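Local coordinates for protein TSSL1 (Pseudomonas aeruginosa, PDB 4B62) that anchors the type VI secretion system to the cell wall, probably by binding peptidoglycan through the OmpA-like domain modelled here, at residues A[51-56]-A[97-102]; A[40-45]-A[145-150]; A[80-85]-A[124-129]. One frame throughout, in Å; residues are numbered along the deposited sequence.

Contact 1 (A[51-56]-A[97-102]). With PO4 (phosphate ion), chain C.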
ATOM      1  N   ALA A  51      -3.945  -4.889 -13.336  1.00 16.95           N
ATOM      2  CA  ALA A  51      -4.373  -3.688 -14.062  1.00 17.92           C
ATOM      3  C   ALA A  51      -5.606  -2.981 -13.472  1.00 17.03           C
ATOM      4  O   ALA A  51      -6.199  -2.134 -14.126  1.00 20.26           O
ATOM      5  CB  ALA A  51      -4.584  -4.009 -15.553  1.00 21.44           C
ATOM      6  N   SER A  52      -5.952  -3.298 -12.221  1.00 15.08           N
ATOM      7  CA  SER A  52      -7.117  -2.726 -11.535  1.00 13.93           C
ATOM      8  C   SER A  52      -6.667  -1.982 -10.264  1.00 12.44           C
ATOM      9  O   SER A  52      -5.618  -2.300  -9.709  1.00 11.87           O
ATOM     10  CB  SER A  52      -8.085  -3.852 -11.177  1.00 15.18           C
ATOM     11  OG  SER A  52      -9.116  -3.458 -10.300  1.00 19.14           O
ATOM     12  N   ALA A  53      -7.485  -1.031  -9.813  1.00 12.82           N
ATOM     13  CA  ALA A  53      -7.261  -0.312  -8.561  1.00 12.10           C
ATOM     14  C   ALA A  53      -8.340  -0.575  -7.511  1.00 12.63           C
ATOM     15  O   ALA A  53      -8.368   0.063  -6.484  1.00 15.68           O
ATOM     16  CB  ALA A  53      -7.086   1.182  -8.808  1.00 13.72           C
ATOM     17  N   SER A  54      -9.200  -1.552  -7.772  1.00 13.09           N
ATOM     18  CA  SER A  54     -10.182  -1.986  -6.788  0.53 13.56           C
ATOM     19  C   SER A  54      -9.585  -3.083  -5.915  1.00 12.29           C
ATOM     20  O   SER A  54      -8.972  -4.019  -6.415  1.00 14.94           O
ATOM     21  CB  SER A  54     -11.447  -2.510  -7.469  0.53 16.35           C
ATOM     22  OG  SER A  54     -12.127  -1.475  -8.157  0.53 20.44           O
ATOM     23  N   VAL A  55      -9.751  -2.957  -4.606  1.00 11.38           N
ATOM     24  CA  VAL A  55      -9.287  -3.991  -3.694  1.00 11.18           C
ATOM     25  C   VAL A  55     -10.295  -5.129  -3.762  1.00 11.80           C
ATOM     26  O   VAL A  55     -11.465  -4.953  -3.452  1.00 14.11           O
ATOM     27  CB  VAL A  55      -9.085  -3.517  -2.247  1.00 11.67           C
ATOM     28  CG1 VAL A  55      -8.594  -4.652  -1.355  1.00 13.08           C
ATOM     29  CG2 VAL A  55      -8.109  -2.352  -2.204  1.00 12.16           C
ATOM     30  N   ARG A  56      -9.820  -6.301  -4.163  1.00 10.87           N
ATOM     31  CA  ARG A  56     -10.702  -7.463  -4.333  1.00  9.87           C
ATOM     32  C   ARG A  56     -11.417  -7.771  -3.019  1.00 10.47           C
ATOM     33  O   ARG A  56     -10.814  -7.658  -1.966  1.00 11.10           O
ATOM     34  CB  ARG A  56      -9.911  -8.693  -4.798  1.00 11.27           C
ATOM     35  CG  ARG A  56      -8.911  -8.422  -5.908  1.00 13.01           C
ATOM     36  CD  ARG A  56      -8.564  -9.674  -6.682  1.00 14.02           C
ATOM     37  NE  ARG A  56      -9.571 -10.001  -7.681  1.00 14.09           N
ATOM     38  CZ  ARG A  56      -9.544 -11.098  -8.437  1.00 14.02           C
ATOM     39  NH1 ARG A  56      -8.595 -12.005  -8.289  1.00 14.69           N
ATOM     40  NH2 ARG A  56     -10.492 -11.301  -9.329  1.00 15.27           N
ATOM     41  N   TRP A  97       1.333   5.437 -14.411  1.00 11.12           N
ATOM     42  CA  TRP A  97       1.191   6.527 -13.461  1.00 11.15           C
ATOM     43  C   TRP A  97      -0.225   6.573 -12.890  1.00 10.15           C
ATOM     44  O   TRP A  97      -0.414   6.584 -11.672  1.00 11.11           O
ATOM     45  CB  TRP A  97       1.567   7.899 -14.056  1.00 12.83           C
ATOM     46  CG  TRP A  97       1.289   8.923 -13.059  1.00 11.92           C
ATOM     47  CD1 TRP A  97       2.076   9.256 -11.981  1.00 15.12           C
ATOM     48  CD2 TRP A  97       0.088   9.684 -12.924  1.00 11.52           C
ATOM     49  NE1 TRP A  97       1.439  10.175 -11.205  1.00 13.95           N
ATOM     50  CE2 TRP A  97       0.231  10.481 -11.771  1.00 12.93           C
ATOM     51  CE3 TRP A  97      -1.077   9.815 -13.697  1.00 13.34           C
ATOM     52  CZ2 TRP A  97      -0.761  11.367 -11.346  1.00 14.73           C
ATOM     53  CZ3 TRP A  97      -2.059  10.707 -13.269  1.00 14.08           C
ATOM     54  CH2 TRP A  97      -1.892  11.464 -12.105  1.00 15.58           C
ATOM     55  N   LYS A  98      -1.218   6.542 -13.773  1.00 10.68           N
ATOM     56  CA  LYS A  98      -2.584   6.662 -13.305  1.00 10.59           C
ATOM     57  C   LYS A  98      -2.976   5.470 -12.453  1.00 10.55           C
ATOM     58  O   LYS A  98      -3.635   5.632 -11.423  1.00 10.58           O
ATOM     59  CB  LYS A  98      -3.557   6.849 -14.460  1.00 12.27           C
ATOM     60  CG  LYS A  98      -4.967   7.185 -13.982  1.00 14.49           C
ATOM     61  CD  LYS A  98      -5.041   8.570 -13.353  1.00 18.30           C
ATOM     62  CE  LYS A  98      -6.314   8.818 -12.556  1.00 23.15           C
ATOM     63  NZ  LYS A  98      -7.491   8.919 -13.451  1.00 23.68           N
ATOM     64  N   LEU A  99      -2.559   4.271 -12.857  1.00 10.45           N
ATOM     65  CA  LEU A  99      -2.839   3.100 -12.034  1.00 10.44           C
ATOM     66  C   LEU A  99      -2.204   3.229 -10.639  1.00  9.71           C
ATOM     67  O   LEU A  99      -2.839   2.901  -9.624  1.00 10.59           O
ATOM     68  CB  LEU A  99      -2.363   1.826 -12.727  1.00 11.43           C
ATOM     69  CG  LEU A  99      -2.704   0.522 -12.007  1.00 12.29           C
ATOM     70  CD1 LEU A  99      -4.210   0.311 -11.893  1.00 13.27           C
ATOM     71  CD2 LEU A  99      -2.000  -0.641 -12.707  1.00 14.15           C
ATOM     72  N   SER A 100      -0.961   3.721 -10.585  1.00  9.94           N
ATOM     73  CA  SER A 100      -0.260   3.843  -9.311  1.00 10.06           C
ATOM     74  C   SER A 100      -0.970   4.861  -8.398  1.00  9.42           C
ATOM     75  O   SER A 100      -1.078   4.655  -7.191  1.00  9.74           O
ATOM     76  CB  SER A 100       1.210   4.216  -9.544  1.00 10.30           C
ATOM     77  OG  SER A 100       1.421   5.581  -9.890  1.00 11.02           O
ATOM     78  N   GLN A 101      -1.455   5.950  -8.989  1.00  9.23           N
ATOM     79  CA  GLN A 101      -2.189   6.946  -8.225  1.00  9.86           C
ATOM     80  C   GLN A 101      -3.509   6.390  -7.711  1.00  9.27           C
ATOM     81  O   GLN A 101      -3.883   6.586  -6.548  1.00 10.32           O
ATOM     82  CB  GLN A 101      -2.430   8.213  -9.063  1.00  9.98           C
ATOM     83  CG  GLN A 101      -3.254   9.268  -8.358  1.00 11.09           C
ATOM     84  CD  GLN A 101      -3.474  10.506  -9.177  0.10  9.77           C
ATOM     85  OE1 GLN A 101      -4.397  10.567  -9.984  0.10  8.29           O
ATOM     86  NE2 GLN A 101      -2.647  11.515  -8.952  0.10  6.79           N
ATOM     87  N   ALA A 102      -4.219   5.700  -8.593  1.00 10.22           N
ATOM     88  CA  ALA A 102      -5.535   5.175  -8.253  1.00  9.96           C
ATOM     89  C   ALA A 102      -5.445   4.098  -7.167  1.00  8.76           C
ATOM     90  O   ALA A 102      -6.294   4.030  -6.274  1.00 10.42           O
ATOM     91  CB  ALA A 102      -6.243   4.642  -9.486  1.00 10.93           C
TER
HETATM   92  P   PO4 C1448     -11.240  -1.301 -11.414  0.57 20.16           P
HETATM   93  O1  PO4 C1448     -11.377  -2.691 -10.849  0.57 26.08           O
HETATM   94  O2  PO4 C1448     -11.003  -1.403 -12.887  0.57 26.74           O
HETATM   95  O3  PO4 C1448     -12.508  -0.520 -11.195  0.57 24.62           O
HETATM   96  O4  PO4 C1448     -10.105  -0.540 -10.790  0.57 15.87           O
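Ala53 and Ala102 meet methyl to methyl, CB to CB 3.6 Å apart, where the loop 51-56 passes helix 96-115. One turn earlier on the helix, Leu99 supplies most of the remaining contact. Its CG, anti to the backbone N (chi1 -175°), carries the isobutyl group toward the loop: CD1 lies against the peptide group of Ser52, 3.7 Å from Ser52 O, while CD2 turns to Ala51. Leu99, Ser100 and Arg103 belong to the Leu-Ser-x-x-Arg motif of OmpA-like domains, and Arg103 adds a hydrogen bond from its NE to Ser52 O. The serines of the loop point away from the helix. With chi1 at 169°, Ser52 OG tucks beside its own carbonyl carbon and accepts from Ser54 N at 3.2 Å, an ST turn. Ala53 N donates to O4 of a phosphate ion (2.8 Å, 159°). Tyr93 OH also bonds the phosphate, and Ser54 OG, in one of two conformers, adds a weak bond to its O1. The Ser52 OG to O1 distance is too short to trust. No hydrogen bond links the two segments: apolar contact holds the face toward the helix, while polar groups of the loop hold an anion, here probably from the crystallisation liquor.

Contact 2 (A[40-45]-A[145-150]); sequences VTIRGD and RRVEIT. With EDO (1,2-ethanediol), chain B.
Gly44 and Arg145 carry the strand pairing one step past the strand ends: Gly44 N donates to Arg145 O at 2.8 Å, but from 43° out of the carbonyl plane, at a point where the chain turns into a 3-10 segment. Behind it runs the antiparallel pair at the middle of the mixed sheet of this OmpA-like fold, strand 37-43 beside 146-152. Val40 with Ile149 and Ile42 with Val147 are hydrogen-bonded pairs, each joined by two backbone bonds. Their side chains share one face: Ile42 CB rests on Val147 CG2 (4.0 Å), and Ile42 CD1 reaches Ile149 CD1 (3.9 Å). Leu62 and Ile66 of helix 60-72 close over Ile42. At the end of the pair, Arg145 bends at chi3 (-56°) and brings NH2 to Asp45 OD1, 3.1 Å away. That oxygen, in the conformer described, uses its syn lone pair and lies in the guanidinium plane, although the two flat groups are turned 58° apart. A water also joins Arg145 NE to Asp45 OD1, while Arg145 NH1 takes Asp84 as a second carboxylate. Thr41 and Glu148 lie alongside each other on the other face. Arg146, whose NH2 also bonds Glu130 O, grips Glu148 OE2 side-on, with NE at 2.9 Å and NH2 at 3.0 Å. A water donates to Glu148 OE2 (2.8 Å) and sits 2.7 Å from Thr41 OG1.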
ATOM      1  N   VAL A  40       4.499   0.014   5.916  1.00  9.90           N
ATOM      2  CA  VAL A  40       3.966  -1.286   5.524  1.00  9.47           C
ATOM      3  C   VAL A  40       3.980  -1.352   4.002  1.00  8.53           C
ATOM      4  O   VAL A  40       3.317  -0.560   3.337  1.00 10.18           O
ATOM      5  CB  VAL A  40       2.534  -1.496   6.033  1.00 10.18           C
ATOM      6  CG1 VAL A  40       2.057  -2.903   5.685  1.00 11.23           C
ATOM      7  CG2 VAL A  40       2.437  -1.231   7.530  1.00 12.26           C
ATOM      8  N   THR A  41       4.795  -2.259   3.460  1.00 10.04           N
ATOM      9  CA  THR A  41       4.866  -2.473   2.020  1.00  9.94           C
ATOM     10  C   THR A  41       3.978  -3.660   1.647  1.00  9.93           C
ATOM     11  O   THR A  41       4.093  -4.731   2.240  1.00 11.28           O
ATOM     12  CB  THR A  41       6.298  -2.737   1.549  1.00  9.60           C
ATOM     13  OG1 THR A  41       7.116  -1.606   1.860  1.00 10.61           O
ATOM     14  CG2 THR A  41       6.354  -2.989   0.054  1.00 10.59           C
ATOM     15  N   ILE A  42       3.095  -3.438   0.682  1.00 10.00           N
ATOM     16  CA  ILE A  42       2.179  -4.470   0.216  1.00 10.16           C
ATOM     17  C   ILE A  42       2.263  -4.536  -1.311  1.00 10.26           C
ATOM     18  O   ILE A  42       1.969  -3.550  -1.996  1.00 10.09           O
ATOM     19  CB  ILE A  42       0.724  -4.189   0.631  1.00  9.96           C
ATOM     20  CG1 ILE A  42       0.626  -3.813   2.109  1.00 11.65           C
ATOM     21  CG2 ILE A  42      -0.151  -5.396   0.291  1.00  9.84           C
ATOM     22  CD1 ILE A  42      -0.774  -3.604   2.623  1.00 13.65           C
ATOM     23  N   ARG A  43       2.685  -5.680  -1.857  1.00 10.81           N
ATOM     24  CA  ARG A  43       2.663  -5.875  -3.299  0.52 10.82           C
ATOM     25  C   ARG A  43       1.229  -5.669  -3.810  1.00  9.89           C
ATOM     26  O   ARG A  43       0.252  -6.091  -3.159  1.00 10.08           O
ATOM     27  CB  ARG A  43       3.122  -7.291  -3.680  0.52 13.27           C
ATOM     28  CG  ARG A  43       4.602  -7.656  -3.527  0.52 15.82           C
ATOM     29  CD  ARG A  43       4.766  -9.085  -4.058  0.52 17.86           C
ATOM     30  NE  ARG A  43       6.121  -9.640  -4.172  0.52 15.68           N
ATOM     31  CZ  ARG A  43       6.780 -10.279  -3.202  0.52 15.02           C
ATOM     32  NH1 ARG A  43       6.248 -10.415  -1.992  0.52 17.77           N
ATOM     33  NH2 ARG A  43       7.999 -10.768  -3.439  0.52 11.40           N
ATOM     34  N   GLY A  44       1.103  -5.057  -4.982  1.00  9.54           N
ATOM     35  CA  GLY A  44      -0.216  -4.880  -5.597  1.00  9.25           C
ATOM     36  C   GLY A  44      -0.972  -6.190  -5.744  1.00  9.82           C
ATOM     37  O   GLY A  44      -2.193  -6.210  -5.626  1.00 10.51           O
ATOM     38  N   ASP A  45      -0.243  -7.281  -5.998  0.50  9.69           N
ATOM     39  CA  ASP A  45      -0.870  -8.590  -6.189  0.50 10.31           C
ATOM     40  C   ASP A  45      -1.630  -9.065  -4.949  0.50 10.06           C
ATOM     41  O   ASP A  45      -2.485  -9.938  -5.058  0.50 11.34           O
ATOM     42  CB  ASP A  45       0.157  -9.676  -6.550  0.50 12.71           C
ATOM     43  CG  ASP A  45       1.052  -9.301  -7.722  0.50 14.90           C
ATOM     44  OD1 ASP A  45       0.569  -8.736  -8.726  0.50 15.57           O
ATOM     45  OD2 ASP A  45       2.263  -9.596  -7.634  0.50 18.03           O
ATOM     46  N   ARG A 145       5.403  -3.215  -8.237  1.00  8.61           N
ATOM     47  CA  ARG A 145       3.977  -2.884  -8.171  1.00  8.84           C
ATOM     48  C   ARG A 145       3.533  -3.062  -6.727  1.00  8.64           C
ATOM     49  O   ARG A 145       3.444  -4.186  -6.232  1.00  9.52           O
ATOM     50  CB  ARG A 145       3.135  -3.793  -9.082  1.00  9.41           C
ATOM     51  CG  ARG A 145       3.486  -3.771 -10.550  1.00  9.68           C
ATOM     52  CD  ARG A 145       2.467  -4.482 -11.408  1.00 10.56           C
ATOM     53  NE  ARG A 145       2.236  -5.868 -11.020  1.00 11.27           N
ATOM     54  CZ  ARG A 145       2.923  -6.915 -11.459  1.00 11.81           C
ATOM     55  NH1 ARG A 145       3.923  -6.777 -12.306  1.00 12.59           N
ATOM     56  NH2 ARG A 145       2.598  -8.126 -11.025  1.00 12.71           N
ATOM     57  N   ARG A 146       3.272  -1.960  -6.029  1.00  8.21           N
ATOM     58  CA  ARG A 146       3.089  -2.022  -4.593  1.00  8.82           C
ATOM     59  C   ARG A 146       2.498  -0.722  -4.083  1.00  8.45           C
ATOM     60  O   ARG A 146       2.532   0.312  -4.773  1.00  9.16           O
ATOM     61  CB  ARG A 146       4.438  -2.255  -3.891  1.00  8.74           C
ATOM     62  CG  ARG A 146       5.333  -1.019  -3.864  1.00  9.05           C
ATOM     63  CD  ARG A 146       6.770  -1.358  -3.565  1.00  7.88           C
ATOM     64  NE  ARG A 146       7.577  -0.169  -3.332  1.00  8.30           N
ATOM     65  CZ  ARG A 146       8.158   0.573  -4.271  1.00  8.29           C
ATOM     66  NH1 ARG A 146       8.106   0.263  -5.567  1.00  9.39           N
ATOM     67  NH2 ARG A 146       8.854   1.646  -3.875  1.00  8.88           N
ATOM     68  N   VAL A 147       1.986  -0.781  -2.860  1.00  8.38           N
ATOM     69  CA  VAL A 147       1.759   0.424  -2.076  1.00  8.53           C
ATOM     70  C   VAL A 147       2.677   0.381  -0.851  1.00  8.21           C
ATOM     71  O   VAL A 147       3.001  -0.695  -0.328  1.00  9.27           O
ATOM     72  CB  VAL A 147       0.281   0.617  -1.637  1.00  9.40           C
ATOM     73  CG1 VAL A 147      -0.598   0.809  -2.860  1.00 10.33           C
ATOM     74  CG2 VAL A 147      -0.227  -0.529  -0.786  1.00 10.43           C
ATOM     75  N   GLU A 148       3.105   1.571  -0.423  1.00  8.15           N
ATOM     76  CA  GLU A 148       3.809   1.742   0.828  1.00  8.41           C
ATOM     77  C   GLU A 148       2.940   2.620   1.702  1.00  8.44           C
ATOM     78  O   GLU A 148       2.636   3.763   1.343  1.00  9.52           O
ATOM     79  CB  GLU A 148       5.199   2.351   0.612  1.00  8.92           C
ATOM     80  CG  GLU A 148       6.144   1.430  -0.146  1.00  9.05           C
ATOM     81  CD  GLU A 148       7.590   1.925  -0.236  1.00  9.46           C
ATOM     82  OE1 GLU A 148       7.933   2.936   0.435  1.00 11.13           O
ATOM     83  OE2 GLU A 148       8.380   1.284  -0.984  1.00  9.92           O
ATOM     84  N   ILE A 149       2.538   2.076   2.843  1.00  8.17           N
ATOM     85  CA  ILE A 149       1.663   2.762   3.781  1.00  8.30           C
ATOM     86  C   ILE A 149       2.531   3.213   4.966  1.00  9.16           C
ATOM     87  O   ILE A 149       3.025   2.390   5.732  1.00  9.62           O
ATOM     88  CB  ILE A 149       0.540   1.837   4.279  1.00  9.63           C
ATOM     89  CG1 ILE A 149      -0.289   1.323   3.101  1.00 10.15           C
ATOM     90  CG2 ILE A 149      -0.362   2.554   5.276  1.00 10.11           C
ATOM     91  CD1 ILE A 149      -1.216   0.174   3.444  1.00 11.03           C
ATOM     92  N   THR A 150       2.735   4.520   5.092  1.00 10.52           N
ATOM     93  CA  THR A 150       3.581   5.067   6.135  1.00 10.41           C
ATOM     94  C   THR A 150       2.700   5.671   7.208  1.00  9.86           C
ATOM     95  O   THR A 150       1.894   6.549   6.917  1.00 11.65           O
ATOM     96  CB  THR A 150       4.508   6.153   5.559  1.00 10.19           C
ATOM     97  OG1 THR A 150       5.425   5.556   4.637  1.00 11.77           O
ATOM     98  CG2 THR A 150       5.300   6.842   6.652  1.00 11.60           C
TER
HETATM   99  C1  EDO B1447       8.163   6.209   3.024  1.00 16.91           C
HETATM  100  O1  EDO B1447       7.987   6.541   4.415  1.00 13.45           O
HETATM  101  C2  EDO B1447       9.631   6.132   2.605  1.00 16.63           C
HETATM  102  O2  EDO B1447      10.320   5.120   3.354  1.00 16.26           O
HETATM  103  O   HOH W   1       9.287  -1.013   0.288  1.00 14.89           O
HETATM  104  O   HOH W   2       0.243  -5.689  -8.927  1.00 13.87           O

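Contact 3 (A[80-85]-A[124-129])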
ATOM      1  N   THR A  80       1.820   5.722  -0.708  1.00  8.45           N
ATOM      2  CA  THR A  80       2.410   5.908  -2.028  1.00  9.09           C
ATOM      3  C   THR A  80       2.159   4.659  -2.862  1.00  8.17           C
ATOM      4  O   THR A  80       2.201   3.527  -2.348  1.00  8.86           O
ATOM      5  CB  THR A  80       3.907   6.231  -1.973  1.00  9.26           C
ATOM      6  OG1 THR A  80       4.632   5.148  -1.384  1.00  9.80           O
ATOM      7  CG2 THR A  80       4.143   7.524  -1.176  1.00  9.54           C
ATOM      8  N   GLY A  81       1.837   4.891  -4.130  1.00  8.18           N
ATOM      9  CA  GLY A  81       1.549   3.833  -5.087  1.00  8.26           C
ATOM     10  C   GLY A  81       2.644   3.775  -6.143  1.00  8.25           C
ATOM     11  O   GLY A  81       3.144   4.816  -6.595  1.00  9.09           O
ATOM     12  N   HIS A  82       2.988   2.556  -6.560  1.00  8.20           N
ATOM     13  CA  HIS A  82       4.111   2.307  -7.453  1.00  9.18           C
ATOM     14  C   HIS A  82       3.738   1.260  -8.484  1.00  8.71           C
ATOM     15  O   HIS A  82       2.959   0.343  -8.193  1.00 10.19           O
ATOM     16  CB  HIS A  82       5.311   1.799  -6.661  1.00  9.21           C
ATOM     17  CG  HIS A  82       5.683   2.703  -5.541  1.00  8.36           C
ATOM     18  ND1 HIS A  82       6.669   3.664  -5.649  1.00  8.50           N
ATOM     19  CD2 HIS A  82       5.159   2.822  -4.298  1.00  9.48           C
ATOM     20  CE1 HIS A  82       6.731   4.330  -4.514  1.00 10.28           C
ATOM     21  NE2 HIS A  82       5.832   3.845  -3.677  1.00  8.96           N
ATOM     22  N   SER A  83       4.295   1.429  -9.678  1.00  9.88           N
ATOM     23  CA  SER A  83       4.144   0.499 -10.777  1.00  9.64           C
ATOM     24  C   SER A  83       5.485  -0.128 -11.109  1.00 10.29           C
ATOM     25  O   SER A  83       6.536   0.290 -10.600  1.00 11.62           O
ATOM     26  CB  SER A  83       3.620   1.210 -12.025  1.00 10.59           C
ATOM     27  OG  SER A  83       4.568   2.159 -12.499  1.00 12.08           O
ATOM     28  N   ASP A  84       5.444  -1.113 -11.991  1.00 11.09           N
ATOM     29  CA  ASP A  84       6.633  -1.568 -12.701  1.00 10.47           C
ATOM     30  C   ASP A  84       6.804  -0.640 -13.929  1.00 12.14           C
ATOM     31  O   ASP A  84       6.172   0.412 -13.986  1.00 12.30           O
ATOM     32  CB  ASP A  84       6.497  -3.055 -13.066  1.00 11.13           C
ATOM     33  CG  ASP A  84       5.282  -3.347 -13.901  1.00 11.56           C
ATOM     34  OD1 ASP A  84       4.784  -2.427 -14.592  1.00 12.54           O
ATOM     35  OD2 ASP A  84       4.830  -4.515 -13.855  1.00 12.76           O
ATOM     36  N   ASN A  85       7.619  -1.028 -14.904  1.00 13.04           N
ATOM     37  CA  ASN A  85       7.786  -0.239 -16.135  1.00 15.69           C
ATOM     38  C   ASN A  85       7.134  -0.887 -17.367  1.00 15.87           C
ATOM     39  O   ASN A  85       7.502  -0.583 -18.513  1.00 19.48           O
ATOM     40  CB  ASN A  85       9.269   0.029 -16.391  1.00 15.92           C
ATOM     41  CG  ASN A  85      10.025  -1.220 -16.782  1.00 18.53           C
ATOM     42  OD1 ASN A  85       9.507  -2.333 -16.680  1.00 17.65           O
ATOM     43  ND2 ASN A  85      11.254  -1.041 -17.249  1.00 26.08           N
ATOM     44  N   GLU A 124      -0.339   9.370  -3.006  1.00 10.04           N
ATOM     45  CA  GLU A 124       0.395   9.855  -4.173  0.53 10.48           C
ATOM     46  C   GLU A 124       0.846   8.687  -5.036  1.00 10.30           C
ATOM     47  O   GLU A 124       1.351   7.689  -4.556  1.00 11.01           O
ATOM     48  CB  GLU A 124       1.605  10.698  -3.759  0.53 11.85           C
ATOM     49  CG  GLU A 124       2.362  11.346  -4.922  0.53 12.58           C
ATOM     50  CD  GLU A 124       3.789  11.764  -4.561  0.53 14.59           C
ATOM     51  OE1 GLU A 124       4.130  11.817  -3.371  0.53 17.18           O
ATOM     52  OE2 GLU A 124       4.597  11.977  -5.474  0.53 17.25           O
ATOM     53  N   GLY A 125       0.613   8.831  -6.330  1.00 10.85           N
ATOM     54  CA  GLY A 125       1.107   7.895  -7.318  1.00 10.14           C
ATOM     55  C   GLY A 125       2.487   8.313  -7.776  1.00 10.30           C
ATOM     56  O   GLY A 125       2.720   9.478  -8.140  1.00 12.76           O
ATOM     57  N   ARG A 126       3.406   7.357  -7.756  1.00 10.08           N
ATOM     58  CA  ARG A 126       4.803   7.599  -8.112  1.00 11.07           C
ATOM     59  C   ARG A 126       5.276   6.806  -9.311  1.00 10.22           C
ATOM     60  O   ARG A 126       6.480   6.757  -9.606  1.00 11.50           O
ATOM     61  CB  ARG A 126       5.670   7.359  -6.895  1.00 11.61           C
ATOM     62  CG  ARG A 126       5.285   8.344  -5.820  1.00 13.38           C
ATOM     63  CD  ARG A 126       6.338   8.463  -4.782  1.00 13.42           C
ATOM     64  NE  ARG A 126       5.971   9.474  -3.800  1.00 11.88           N
ATOM     65  CZ  ARG A 126       6.575   9.598  -2.628  1.00 12.57           C
ATOM     66  NH1 ARG A 126       7.541   8.754  -2.305  1.00 12.37           N
ATOM     67  NH2 ARG A 126       6.199  10.543  -1.776  1.00 13.13           N
ATOM     68  N   SER A 127       4.317   6.169  -9.997  1.00 10.31           N
ATOM     69  CA  SER A 127       4.579   5.365 -11.211  0.63 10.59           C
ATOM     70  C   SER A 127       5.804   4.498 -11.024  1.00 10.53           C
ATOM     71  O   SER A 127       5.874   3.794 -10.014  1.00 10.48           O
ATOM     72  CB  SER A 127       4.591   6.174 -12.539  0.63  9.23           C
ATOM     73  OG  SER A 127       5.734   6.990 -12.713  0.63 10.47           O
ATOM     74  N   ASP A 128       6.738   4.495 -11.976  1.00 10.18           N
ATOM     75  CA  ASP A 128       7.906   3.601 -11.946  1.00 11.33           C
ATOM     76  C   ASP A 128       9.187   4.284 -11.464  1.00 11.83           C
ATOM     77  O   ASP A 128      10.290   3.777 -11.670  1.00 12.58           O
ATOM     78  CB  ASP A 128       8.125   2.981 -13.332  1.00 13.60           C
ATOM     79  CG  ASP A 128       8.500   4.003 -14.388  1.00 16.15           C
ATOM     80  OD1 ASP A 128       8.378   5.213 -14.144  1.00 16.73           O
ATOM     81  OD2 ASP A 128       8.931   3.583 -15.483  1.00 24.71           O
ATOM     82  N   THR A 129       9.027   5.410 -10.788  1.00 10.57           N
ATOM     83  CA  THR A 129      10.170   6.274 -10.471  1.00 10.43           C
ATOM     84  C   THR A 129      10.969   5.835  -9.253  1.00 10.21           C
ATOM     85  O   THR A 129      12.082   6.307  -9.053  1.00 12.22           O
ATOM     86  CB  THR A 129       9.720   7.722 -10.212  1.00 11.43           C
ATOM     87  OG1 THR A 129       8.860   7.805  -9.063  1.00 13.04           O
ATOM     88  CG2 THR A 129       9.051   8.327 -11.453  1.00 11.81           C
TER
HETATM   89  O   HOH W   3       7.889   3.679  -8.158  1.00  9.56           O
HETATM   90  O   HOH W   4       9.883   0.768 -11.341  1.00 13.89           O
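Segments 80-85 and 124-129 run parallel, with Gly81 N bonded to Glu124 O and Arg126 N to Gly81 O, until the second leaves the sheet in a type II' turn from Arg126 to Thr129. These are the two strands of a beta-alpha-beta unit, joined through helix 96-115. Ser127 takes a positive phi (44°) in the turn and brings its O to Ser83 N, 2.9 Å away, the donor standing well above the plane of the Ser127 carbonyl. Thr80 crosses Arg126: its CG2 sits 3.5 Å from Arg126 CZ, over the centre of one guanidinium face. With chi1 at 62°, Thr80 OG1 is set between its backbone N and carbonyl carbon and pairs with His82 NE2 at 2.9 Å. At the guanidinium rim NH2 bonds Glu124 OE1 (2.9 Å) and NH1 meets Glu130, so with Glu124 in this conformer, one of two, two carboxylates hold its rotation. His82 lies alongside Arg126, pointing the same way, with CE1 4.0 Å from Arg126 CB and its ring nearly perpendicular to the guanidinium (85°). Farther on, Ser83 OG donates to Asp84 O on an in-plane lone pair. In the plane of the imidazole, a water sits 2.8 Å from His82 ND1 and donates to Ser127 O at 2.7 Å.

Overall arrangement
From the N terminus, the first contact segment along the chain is 40-45, whose partner 145-150 comes about 100 residues later; contact 2 thus closes the largest loop and encloses the other two. Within it, the loop 51-56 waits for helix 96-115, but segment 80-85 intervenes and meets 124-129 after the helix, so contacts 1 and 3 cross. The helix between the strands of contact 3 therefore also receives the loop of contact 1, and Ser100 OG bonds Ser127 N to join them. Strand 146-152 lies between 37-43 and 77-82, and Thr80 O accepts from Glu148 N. Contacts 1 and 2 do not touch, their nearest atoms about 6 Å apart.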